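Local coordinates for protein NOVP (Streptomyces caeruleus, PDB 2WK1) that catalyses the S-adenosyl-L-methionine-dependent methylation of the noviose 4-hydroxyl, the penultimate step in making the aminocoumarin antibiotic novobiocin, at residues I43-A47 with G48-E52; T84-I88 with K89-N93; E99-G103 with N104-G108; C121-M124 with R125-R129. All blocks are in the same frame, centred on the assembly; numbering follows the deposited sequence.

Contact 1: I43-A47 with G48-E52; sequences IKVLA and GTVYE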
loop_
_atom_site.group_PDB
_atom_site.type_symbol
_atom_site.label_atom_id
_atom_site.label_comp_id
_atom_site.label_asym_id
_atom_site.label_seq_id
_atom_site.Cartn_x
_atom_site.Cartn_y
_atom_site.Cartn_z
ATOM N N ILE A 43 7.191 -2.110 -0.925
ATOM C CA ILE A 43 7.427 -3.552 -0.762
ATOM C C ILE A 43 6.295 -4.198 0.043
ATOM O O ILE A 43 5.791 -5.254 -0.324
ATOM C CB ILE A 43 8.830 -3.773 -0.172
ATOM C CG1 ILE A 43 9.891 -3.442 -1.253
ATOM C CG2 ILE A 43 8.966 -5.205 0.359
ATOM C CD1 ILE A 43 11.322 -3.375 -0.756
ATOM N N LYS A 44 5.883 -3.555 1.125
ATOM C CA LYS A 44 4.803 -4.088 1.957
ATOM C C LYS A 44 3.452 -4.135 1.250
ATOM O O LYS A 44 2.642 -5.055 1.439
ATOM C CB LYS A 44 4.634 -3.258 3.225
ATOM C CG LYS A 44 5.794 -3.281 4.163
ATOM C CD LYS A 44 5.584 -2.204 5.253
ATOM C CE LYS A 44 6.329 -2.478 6.539
ATOM N NZ LYS A 44 7.735 -2.138 6.409
ATOM N N VAL A 45 3.199 -3.137 0.412
ATOM C CA VAL A 45 1.940 -3.079 -0.334
ATOM C C VAL A 45 1.936 -4.136 -1.439
ATOM O O VAL A 45 0.974 -4.857 -1.638
ATOM C CB VAL A 45 1.675 -1.634 -0.928
ATOM C CG1 VAL A 45 0.400 -1.634 -1.694
ATOM C CG2 VAL A 45 1.741 -0.566 0.171
ATOM N N LEU A 46 3.025 -4.207 -2.173
ATOM C CA LEU A 46 3.083 -5.119 -3.310
ATOM C C LEU A 46 2.880 -6.578 -2.919
ATOM O O LEU A 46 2.218 -7.340 -3.635
ATOM C CB LEU A 46 4.433 -4.965 -4.032
ATOM C CG LEU A 46 4.565 -3.699 -4.876
ATOM C CD1 LEU A 46 6.030 -3.478 -5.214
ATOM C CD2 LEU A 46 3.725 -3.766 -6.134
ATOM N N ALA A 47 3.466 -6.973 -1.790
ATOM C CA ALA A 47 3.337 -8.344 -1.279
ATOM C C ALA A 47 2.070 -8.534 -0.463
ATOM O O ALA A 47 1.719 -9.659 -0.120
ATOM C CB ALA A 47 4.536 -8.706 -0.440
ATOM N N GLY A 48 1.399 -7.434 -0.131
ATOM C CA GLY A 48 0.170 -7.501 0.644
ATOM C C GLY A 48 0.337 -7.750 2.123
ATOM O O GLY A 48 -0.640 -8.097 2.806
ATOM N N THR A 49 1.531 -7.538 2.653
ATOM C CA THR A 49 1.705 -7.672 4.104
ATOM C C THR A 49 0.986 -6.535 4.859
ATOM O O THR A 49 0.451 -6.735 5.938
ATOM C CB THR A 49 3.177 -7.752 4.532
ATOM O OG1 THR A 49 3.845 -6.568 4.128
ATOM C CG2 THR A 49 3.866 -8.981 3.946
ATOM N N VAL A 50 0.906 -5.347 4.264
ATOM C CA VAL A 50 0.399 -4.197 4.985
ATOM C C VAL A 50 -1.096 -4.329 5.255
ATOM O O VAL A 50 -1.602 -3.803 6.243
ATOM C CB VAL A 50 0.796 -2.885 4.264
ATOM C CG1 VAL A 50 0.015 -2.693 2.977
ATOM C CG2 VAL A 50 0.612 -1.691 5.191
ATOM N N TYR A 51 -1.794 -5.067 4.392
ATOM C CA TYR A 51 -3.220 -5.313 4.549
ATOM C C TYR A 51 -3.563 -6.780 4.762
ATOM O O TYR A 51 -4.718 -7.167 4.655
ATOM C CB TYR A 51 -4.043 -4.683 3.399
ATOM C CG TYR A 51 -3.750 -5.147 1.978
ATOM C CD1 TYR A 51 -2.721 -4.589 1.235
ATOM C CD2 TYR A 51 -4.533 -6.123 1.380
ATOM C CE1 TYR A 51 -2.471 -5.001 -0.059
ATOM C CE2 TYR A 51 -4.296 -6.535 0.081
ATOM C CZ TYR A 51 -3.266 -5.986 -0.631
ATOM O OH TYR A 51 -3.087 -6.418 -1.927
ATOM N N GLU A 52 -2.544 -7.597 5.066
ATOM C CA GLU A 52 -2.722 -9.000 5.442
ATOM C C GLU A 52 -3.503 -9.764 4.391
ATOM O O GLU A 52 -4.438 -10.511 4.690
ATOM C CB GLU A 52 -3.382 -9.108 6.826
ATOM C CG GLU A 52 -2.589 -8.376 7.880
ATOM C CD GLU A 52 -3.211 -8.367 9.246
ATOM O OE1 GLU A 52 -4.063 -9.219 9.557
ATOM O OE2 GLU A 52 -2.803 -7.514 10.022
HETATM O O HOH W 1 -0.896 -5.434 -3.440
#
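K44 O, in the last turn of helix 35-47, gathers amides of the chain that leaves it, and G48, with positive phi, closes the helix in a Schellman motif whose two backward bonds are T49 N to K44 O and G48 N to V45 O. The first is weak, 3.0 Å with a poorly aligned N-H; V50 N adds a straighter but also weak bond to K44 O at 3.3 Å. T49 OG1 lies close too, its chi1 of 60° setting the hydroxyl between the backbone N and carbonyl carbon; K44 CB lies 3.5 Å from T49 OG1, the two side chains crossing at about a right angle. V45 O takes two donors: G48 N at 3.0 Å, from above the carbonyl plane, and a water at 2.7 Å. A47 O accepts from R72 NH1. Beside these bonds V45 and V50 point the same way, V45 CG2 3.9 Å from V50 CG1. The type I turn T49-E52, like the helix end, lies at the dimer interface, where Y51 stacks on Y51 and E52 OE2 bonds N183 of the second subunit. The water on V45 O lies in the Y51 ring plane, 2.8 Å from Y51 OH.

Contact 2: T84-I88 with K89-N93; sequences TMIGI and KRLEN. With SAH (S-adenosyl-L-homocysteine), chain B.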
loop_
_atom_site.group_PDB
_atom_site.type_symbol
_atom_site.label_atom_id
_atom_site.label_comp_id
_atom_site.label_asym_id
_atom_site.label_seq_id
_atom_site.Cartn_x
_atom_site.Cartn_y
_atom_site.Cartn_z
ATOM N N THR A 84 2.362 -9.229 -6.349
ATOM C CA THR A 84 3.460 -10.149 -6.600
ATOM C C THR A 84 3.341 -11.346 -5.679
ATOM O O THR A 84 2.823 -11.229 -4.563
ATOM C CB THR A 84 4.840 -9.485 -6.381
ATOM O OG1 THR A 84 5.896 -10.381 -6.703
ATOM C CG2 THR A 84 5.023 -9.000 -4.955
ATOM N N MET A 85 3.837 -12.478 -6.176
ATOM C CA MET A 85 3.947 -13.695 -5.373
ATOM C C MET A 85 5.344 -13.936 -4.813
ATOM O O MET A 85 5.552 -14.930 -4.119
ATOM C CB MET A 85 3.485 -14.944 -6.155
ATOM C CG MET A 85 4.358 -15.239 -7.344
ATOM S SD MET A 85 3.966 -16.762 -8.208
ATOM C CE MET A 85 2.486 -16.271 -9.085
ATOM N N ILE A 86 6.306 -13.062 -5.105
ATOM C CA ILE A 86 7.703 -13.406 -4.811
ATOM C C ILE A 86 8.079 -13.214 -3.356
ATOM O O ILE A 86 9.114 -13.710 -2.924
ATOM C CB ILE A 86 8.696 -12.694 -5.739
ATOM C CG1 ILE A 86 8.828 -11.194 -5.423
ATOM C CG2 ILE A 86 8.309 -12.920 -7.194
ATOM C CD1 ILE A 86 9.861 -10.473 -6.300
ATOM N N GLY A 87 7.262 -12.485 -2.597
ATOM C CA GLY A 87 7.522 -12.305 -1.184
ATOM C C GLY A 87 8.445 -11.161 -0.841
ATOM O O GLY A 87 9.121 -10.597 -1.704
ATOM N N ILE A 88 8.539 -10.882 0.451
ATOM C CA ILE A 88 9.314 -9.744 0.918
ATOM C C ILE A 88 10.822 -9.889 0.640
ATOM O O ILE A 88 11.473 -8.934 0.204
ATOM C CB ILE A 88 9.084 -9.485 2.430
ATOM C CG1 ILE A 88 7.614 -9.113 2.705
ATOM C CG2 ILE A 88 10.039 -8.433 2.978
ATOM C CD1 ILE A 88 7.119 -7.800 2.152
ATOM N N LYS A 89 11.403 -11.063 0.919
ATOM C CA LYS A 89 12.838 -11.212 0.736
ATOM C C LYS A 89 13.250 -11.051 -0.737
ATOM O O LYS A 89 14.256 -10.420 -1.036
ATOM C CB LYS A 89 13.334 -12.526 1.306
ATOM C CG LYS A 89 13.275 -12.565 2.844
ATOM C CD LYS A 89 13.819 -13.856 3.424
ATOM C CE LYS A 89 13.739 -13.922 4.942
ATOM N NZ LYS A 89 14.485 -15.144 5.407
ATOM N N ARG A 90 12.486 -11.627 -1.663
ATOM C CA ARG A 90 12.808 -11.461 -3.066
ATOM C C ARG A 90 12.538 -10.020 -3.558
ATOM O O ARG A 90 13.259 -9.532 -4.430
ATOM C CB ARG A 90 12.166 -12.530 -3.953
ATOM C CG ARG A 90 13.035 -13.776 -4.091
ATOM C CD ARG A 90 12.335 -14.959 -4.768
ATOM N NE ARG A 90 11.536 -15.702 -3.822
ATOM C CZ ARG A 90 10.384 -16.319 -4.083
ATOM N NH1 ARG A 90 9.819 -16.274 -5.271
ATOM N NH2 ARG A 90 9.765 -16.957 -3.114
ATOM N N LEU A 91 11.538 -9.343 -3.003
ATOM C CA LEU A 91 11.366 -7.906 -3.326
ATOM C C LEU A 91 12.541 -7.081 -2.809
ATOM O O LEU A 91 13.037 -6.202 -3.498
ATOM C CB LEU A 91 10.041 -7.376 -2.760
ATOM C CG LEU A 91 8.758 -7.813 -3.463
ATOM C CD1 LEU A 91 7.545 -7.549 -2.562
ATOM C CD2 LEU A 91 8.573 -7.164 -4.833
ATOM N N GLU A 92 12.980 -7.377 -1.585
ATOM C CA GLU A 92 14.135 -6.686 -1.040
ATOM C C GLU A 92 15.395 -6.915 -1.883
ATOM O O GLU A 92 16.198 -6.008 -2.060
ATOM C CB GLU A 92 14.374 -7.051 0.440
ATOM C CG GLU A 92 13.317 -6.463 1.378
ATOM C CD GLU A 92 13.348 -6.976 2.833
ATOM O OE1 GLU A 92 13.841 -8.108 3.100
ATOM O OE2 GLU A 92 12.807 -6.254 3.714
ATOM N N ASN A 93 15.549 -8.126 -2.425
ATOM C CA ASN A 93 16.652 -8.402 -3.345
ATOM C C ASN A 93 16.603 -7.539 -4.599
ATOM O O ASN A 93 17.622 -7.036 -5.054
ATOM C CB ASN A 93 16.655 -9.893 -3.695
ATOM C CG ASN A 93 17.600 -10.235 -4.834
ATOM O OD1 ASN A 93 17.141 -10.424 -5.962
ATOM N ND2 ASN A 93 18.903 -10.275 -4.560
HETATM N N SAH B . 7.428 -12.432 -11.172
HETATM C CA SAH B . 5.975 -12.641 -10.851
HETATM C CB SAH B . 5.633 -14.131 -10.914
HETATM C CG SAH B . 5.771 -14.735 -12.305
HETATM S SD SAH B . 4.682 -16.149 -12.521
HETATM C C SAH B . 5.618 -11.968 -9.555
HETATM O O SAH B . 4.626 -12.340 -8.916
HETATM O OXT SAH B . 6.263 -10.992 -9.196
HETATM C "C5'" SAH B . 5.307 -16.843 -14.063
HETATM C "C4'" SAH B . 5.013 -15.939 -15.280
HETATM O "O4'" SAH B . 5.831 -16.391 -16.387
HETATM C "C3'" SAH B . 3.557 -15.935 -15.746
HETATM O "O3'" SAH B . 3.011 -14.604 -15.798
HETATM C "C2'" SAH B . 3.641 -16.590 -17.142
HETATM O "O2'" SAH B . 2.687 -16.114 -18.093
HETATM C "C1'" SAH B . 5.069 -16.267 -17.593
HETATM N N9 SAH B . 5.702 -17.192 -18.537
HETATM C C8 SAH B . 6.289 -18.370 -18.201
HETATM N N7 SAH B . 6.899 -18.923 -19.278
HETATM C C5 SAH B . 6.715 -18.062 -20.310
HETATM C C6 SAH B . 7.139 -18.008 -21.686
HETATM N N6 SAH B . 7.852 -18.995 -22.201
HETATM N N1 SAH B . 6.789 -16.941 -22.413
HETATM C C2 SAH B . 6.100 -15.912 -21.887
HETATM N N3 SAH B . 5.662 -15.875 -20.624
HETATM C C4 SAH B . 5.976 -16.912 -19.820
HETATM O O HOH W 2 7.027 -17.089 -5.605
HETATM O O HOH W 3 10.743 -13.720 -0.759
#
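I86 and R90 meet where the S-adenosyl-L-homocysteine pocket runs into the first turn of helix 87-103. The R90 chain starts with CB 3.4 Å from I86 O; CG and CD continue past the same oxygen, CD 3.9 Å from I86 O, before the bend at chi3 (-83°) folds the guanidinium back so that one face lies over that oxygen, CZ 3.1 Å from I86 O. NH1 passes 3.8 Å from I86 CB and bonds an in-plane water that also lies within hydrogen-bonding distance of M85 O. NE forms a salt bridge with D272, NH1 another with D243, a predicted magnesium ligand, and NH2 bonds the carbonyls of E74 and G75. A second water accepts from R90 N and lies 2.7 Å from I86 O. T84 OG1 accepts from I86 N, a capping bond, and donates to SAH OXT at 2.6 Å, while M85 N gives SAH O a nearly straight bond of 2.9 Å. T84 CG2 meets L91 CD1 tip to tip at 3.8 Å. E92, the predicted proton acceptor, follows one turn after I88. I88 and L91 pack on helix 35-47, L91 also on helix 119-130, and I86 and R90 on strand 210-215.

Contact 3: E99-G103 with N104-G108; sequences EDVIG and NNVPG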
loop_
_atom_site.group_PDB
_atom_site.type_symbol
_atom_site.label_atom_id
_atom_site.label_comp_id
_atom_site.label_asym_id
_atom_site.label_seq_id
_atom_site.Cartn_x
_atom_site.Cartn_y
_atom_site.Cartn_z
ATOM N N GLU A 99 19.160 -0.651 -6.615
ATOM C CA GLU A 99 19.874 0.483 -5.989
ATOM C C GLU A 99 21.380 0.389 -6.199
ATOM O O GLU A 99 22.040 1.423 -6.327
ATOM C CB GLU A 99 19.496 0.665 -4.524
ATOM C CG GLU A 99 18.046 1.122 -4.387
ATOM C CD GLU A 99 17.624 1.485 -2.998
ATOM O OE1 GLU A 99 18.115 0.876 -2.030
ATOM O OE2 GLU A 99 16.796 2.396 -2.880
ATOM N N ASP A 100 21.937 -0.820 -6.211
ATOM C CA ASP A 100 23.390 -0.963 -6.411
ATOM C C ASP A 100 23.785 -0.563 -7.834
ATOM O O ASP A 100 24.792 0.129 -8.043
ATOM C CB ASP A 100 23.865 -2.391 -6.118
ATOM C CG ASP A 100 25.376 -2.492 -6.091
ATOM O OD1 ASP A 100 25.982 -1.833 -5.214
ATOM O OD2 ASP A 100 25.941 -3.218 -6.923
ATOM N N VAL A 101 22.998 -0.958 -8.841
ATOM C CA VAL A 101 23.321 -0.564 -10.218
ATOM C C VAL A 101 23.179 0.948 -10.412
ATOM O O VAL A 101 23.969 1.571 -11.138
ATOM C CB VAL A 101 22.587 -1.382 -11.323
ATOM C CG1 VAL A 101 22.887 -2.859 -11.190
ATOM C CG2 VAL A 101 21.123 -1.123 -11.386
ATOM N N ILE A 102 22.207 1.551 -9.740
ATOM C CA ILE A 102 22.049 3.010 -9.795
ATOM C C ILE A 102 23.233 3.658 -9.094
ATOM O O ILE A 102 23.829 4.580 -9.633
ATOM C CB ILE A 102 20.747 3.488 -9.116
ATOM C CG1 ILE A 102 19.532 3.005 -9.912
ATOM C CG2 ILE A 102 20.771 5.040 -8.958
ATOM C CD1 ILE A 102 18.204 3.153 -9.178
ATOM N N GLY A 103 23.571 3.199 -7.894
ATOM C CA GLY A 103 24.655 3.828 -7.124
ATOM C C GLY A 103 26.030 3.688 -7.746
ATOM O O GLY A 103 26.897 4.543 -7.543
ATOM N N ASN A 104 26.235 2.612 -8.495
ATOM C CA ASN A 104 27.499 2.362 -9.183
ATOM C C ASN A 104 27.468 2.737 -10.662
ATOM O O ASN A 104 28.423 2.486 -11.390
ATOM C CB ASN A 104 27.905 0.910 -9.006
ATOM C CG ASN A 104 28.443 0.625 -7.629
ATOM O OD1 ASN A 104 29.498 1.162 -7.241
ATOM N ND2 ASN A 104 27.782 -0.244 -6.895
ATOM N N ASN A 105 26.376 3.328 -11.109
ATOM C CA ASN A 105 26.214 3.743 -12.488
ATOM C C ASN A 105 26.529 2.637 -13.488
ATOM O O ASN A 105 27.138 2.849 -14.526
ATOM C CB ASN A 105 27.065 4.986 -12.741
ATOM C CG ASN A 105 26.599 6.152 -11.916
ATOM O OD1 ASN A 105 25.452 6.587 -12.044
ATOM N ND2 ASN A 105 27.450 6.623 -11.027
ATOM N N VAL A 106 26.043 1.436 -13.186
ATOM C CA VAL A 106 26.146 0.340 -14.144
ATOM C C VAL A 106 25.110 0.581 -15.240
ATOM O O VAL A 106 23.924 0.741 -14.928
ATOM C CB VAL A 106 25.857 -1.010 -13.467
ATOM C CG1 VAL A 106 25.798 -2.165 -14.488
ATOM C CG2 VAL A 106 26.848 -1.297 -12.335
ATOM N N PRO A 107 25.515 0.655 -16.516
ATOM C CA PRO A 107 24.530 0.996 -17.546
ATOM C C PRO A 107 23.510 -0.110 -17.774
ATOM O O PRO A 107 23.823 -1.314 -17.659
ATOM C CB PRO A 107 25.360 1.166 -18.814
ATOM C CG PRO A 107 26.690 0.710 -18.509
ATOM C CD PRO A 107 26.876 0.544 -17.058
ATOM N N GLY A 108 22.310 0.298 -18.169
ATOM C CA GLY A 108 21.337 -0.632 -18.692
ATOM C C GLY A 108 19.923 -0.476 -18.165
ATOM O O GLY A 108 19.669 0.176 -17.143
#
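With chi1 of D100 at -170°, CG anti to the backbone N, and chi1 of N104 at -75°, CG anti to the carbonyl carbon, the two side chains are brought together at the end of helix 87-103. The N104 amide nitrogen ND2 turns back to D100 O at 3.2 Å, above the carbonyl plane, while the backbone N of N104 reaches the same oxygen at 2.9 Å from the opposite face. One carbonyl thus holds both ends of the asparagine, which limits rotation of its side chain. ND2 also comes within 2.9 Å of D100 OD1, but the angle is too poor for a hydrogen bond, the carboxylate and amide planes standing 72° apart; the polar end of D100 is instead tied to Y239 through OD2. Beyond N104 the chain turns with positive phi at N105. N105 N bonds I102 O from above its carbonyl plane, and V106 N bonds V101 O at 2.9 Å, in the carbonyl plane. On the buried side CB of V101 and CB of V106 touch at 3.9 Å, and V101 continues onto A211 and V212 of strand 210-215. Both V106 O and G108 O accept from R136, holding the exit of the turn. The pairing of V101 with V106 across a positive-phi residue, closed by two backward bonds, is a Schellman motif, here joining helix 87-103 to strand 109-113.

Contact 4: C121-M124 with R125-R129; sequences CILM and RGILR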
loop_
_atom_site.group_PDB
_atom_site.type_symbol
_atom_site.label_atom_id
_atom_site.label_comp_id
_atom_site.label_asym_id
_atom_site.label_seq_id
_atom_site.Cartn_x
_atom_site.Cartn_y
_atom_site.Cartn_z
ATOM N N CYS A 121 7.877 -5.797 -11.371
ATOM C CA CYS A 121 8.153 -4.742 -12.321
ATOM C C CYS A 121 7.675 -3.378 -11.840
ATOM O O CYS A 121 8.340 -2.370 -12.099
ATOM C CB CYS A 121 7.559 -5.031 -13.687
ATOM S SG CYS A 121 8.234 -6.429 -14.513
ATOM N N ILE A 122 6.562 -3.330 -11.110
ATOM C CA ILE A 122 6.124 -2.087 -10.487
ATOM C C ILE A 122 7.173 -1.628 -9.506
ATOM O O ILE A 122 7.495 -0.446 -9.471
ATOM C CB ILE A 122 4.731 -2.269 -9.836
ATOM C CG1 ILE A 122 3.669 -2.507 -10.912
ATOM C CG2 ILE A 122 4.359 -1.068 -8.959
ATOM C CD1 ILE A 122 2.337 -3.033 -10.381
ATOM N N LEU A 123 7.706 -2.529 -8.682
ATOM C CA LEU A 123 8.788 -2.134 -7.799
ATOM C C LEU A 123 9.979 -1.556 -8.554
ATOM O O LEU A 123 10.521 -0.517 -8.162
ATOM C CB LEU A 123 9.236 -3.306 -6.902
ATOM C CG LEU A 123 10.382 -2.943 -5.921
ATOM C CD1 LEU A 123 10.002 -1.875 -4.940
ATOM C CD2 LEU A 123 10.913 -4.177 -5.184
ATOM N N MET A 124 10.404 -2.226 -9.617
ATOM C CA MET A 124 11.528 -1.705 -10.402
ATOM C C MET A 124 11.258 -0.276 -10.859
ATOM O O MET A 124 12.124 0.590 -10.760
ATOM C CB MET A 124 11.782 -2.609 -11.593
ATOM C CG MET A 124 12.300 -3.975 -11.220
ATOM S SD MET A 124 12.581 -4.966 -12.758
ATOM C CE MET A 124 13.229 -6.488 -12.030
ATOM N N ARG A 125 10.061 -0.015 -11.387
ATOM C CA ARG A 125 9.754 1.332 -11.822
ATOM C C ARG A 125 9.710 2.306 -10.654
ATOM O O ARG A 125 10.154 3.443 -10.778
ATOM C CB ARG A 125 8.429 1.368 -12.592
ATOM C CG ARG A 125 8.000 2.748 -13.067
ATOM C CD ARG A 125 8.930 3.332 -14.086
ATOM N NE ARG A 125 8.718 4.754 -14.389
ATOM C CZ ARG A 125 9.382 5.752 -13.824
ATOM N NH1 ARG A 125 10.244 5.523 -12.868
ATOM N NH2 ARG A 125 9.225 6.989 -14.264
ATOM N N GLY A 126 9.183 1.862 -9.520
ATOM C CA GLY A 126 9.163 2.702 -8.324
ATOM C C GLY A 126 10.534 3.066 -7.803
ATOM O O GLY A 126 10.722 4.175 -7.337
ATOM N N ILE A 127 11.491 2.147 -7.878
ATOM C CA ILE A 127 12.846 2.442 -7.426
ATOM C C ILE A 127 13.435 3.526 -8.329
ATOM O O ILE A 127 14.065 4.467 -7.852
ATOM C CB ILE A 127 13.714 1.185 -7.417
ATOM C CG1 ILE A 127 13.187 0.126 -6.441
ATOM C CG2 ILE A 127 15.146 1.565 -7.064
ATOM C CD1 ILE A 127 13.687 -1.287 -6.767
ATOM N N LEU A 128 13.221 3.403 -9.639
ATOM C CA LEU A 128 13.692 4.442 -10.550
ATOM C C LEU A 128 13.066 5.796 -10.168
ATOM O O LEU A 128 13.742 6.820 -10.129
ATOM C CB LEU A 128 13.386 4.114 -12.003
ATOM C CG LEU A 128 14.070 2.864 -12.570
ATOM C CD1 LEU A 128 13.676 2.665 -14.032
ATOM C CD2 LEU A 128 15.602 2.887 -12.433
ATOM N N ARG A 129 11.773 5.808 -9.899
ATOM C CA ARG A 129 11.075 7.042 -9.528
ATOM C C ARG A 129 11.629 7.637 -8.239
ATOM O O ARG A 129 11.845 8.858 -8.146
ATOM C CB ARG A 129 9.572 6.767 -9.413
ATOM C CG ARG A 129 8.701 7.978 -9.087
ATOM C CD ARG A 129 8.094 8.567 -10.301
ATOM N NE ARG A 129 7.188 9.662 -9.974
ATOM C CZ ARG A 129 7.565 10.907 -9.687
ATOM N NH1 ARG A 129 8.843 11.242 -9.636
ATOM N NH2 ARG A 129 6.639 11.827 -9.418
#
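L123 and I127, one turn apart on helix 119-130, form the apolar contact of this stretch of the beta-alpha-beta unit built from strand 109-113, this helix and strand 138-142. L123 reaches out with CG anti to its backbone N (chi1 -179°), and its CG comes to 3.8 Å from I127 CD1, the two side chains slanting across one another. I127 CG1 also lies close over the backbone, 3.2 Å from L123 O. That oxygen accepts I127 N at 2.8 Å, nearly along the C=O axis. Regular i to i+4 bonds flank it: R125 N to C121 O, G126 N to I122 O at 2.9 Å, and the longer L128 N to M124 O at 3.2 Å. Around this packed part, L123 and I127 rest on helices 35-47 and 87-103, while C121, M124 and L128 cover strand 138-142. C121 also stands near E112, one of the S-adenosyl-L-methionine-binding residues. R125, polar but itself buried, bends at chi2 (65°), which leads its guanidinium away from C121-M124 to a salt bridge with D188.

The loose, solvent side belongs to R129, which is exposed, makes no contact with C121-M124 and packs on L37 of the second subunit. Its backbone stays helical, R129 N donating to R125 O at 3.0 Å.

Overall arrangement
From the N terminus, contact 1 closes the end of helix 35-47, and the chain leaving the helix, like the helix end, lies at the dimer interface. Contact 2 opens helix 87-103 at the cofactor, and contact 3 ends that same helix, with centres about 20 Å apart, before strand 109-113. Contact 4 takes up most of helix 119-130, which follows that strand. All four are in series: each is a local turn, none nests in another and none crosses. They meet by packing, however. I43 and L46 touch both contact 2 and contact 4, A47 contact 2; L91 touches L123, and I127 reaches E99 and I102, so helix 35-47 packs against both helix 87-103 and helix 119-130, which also touch each other.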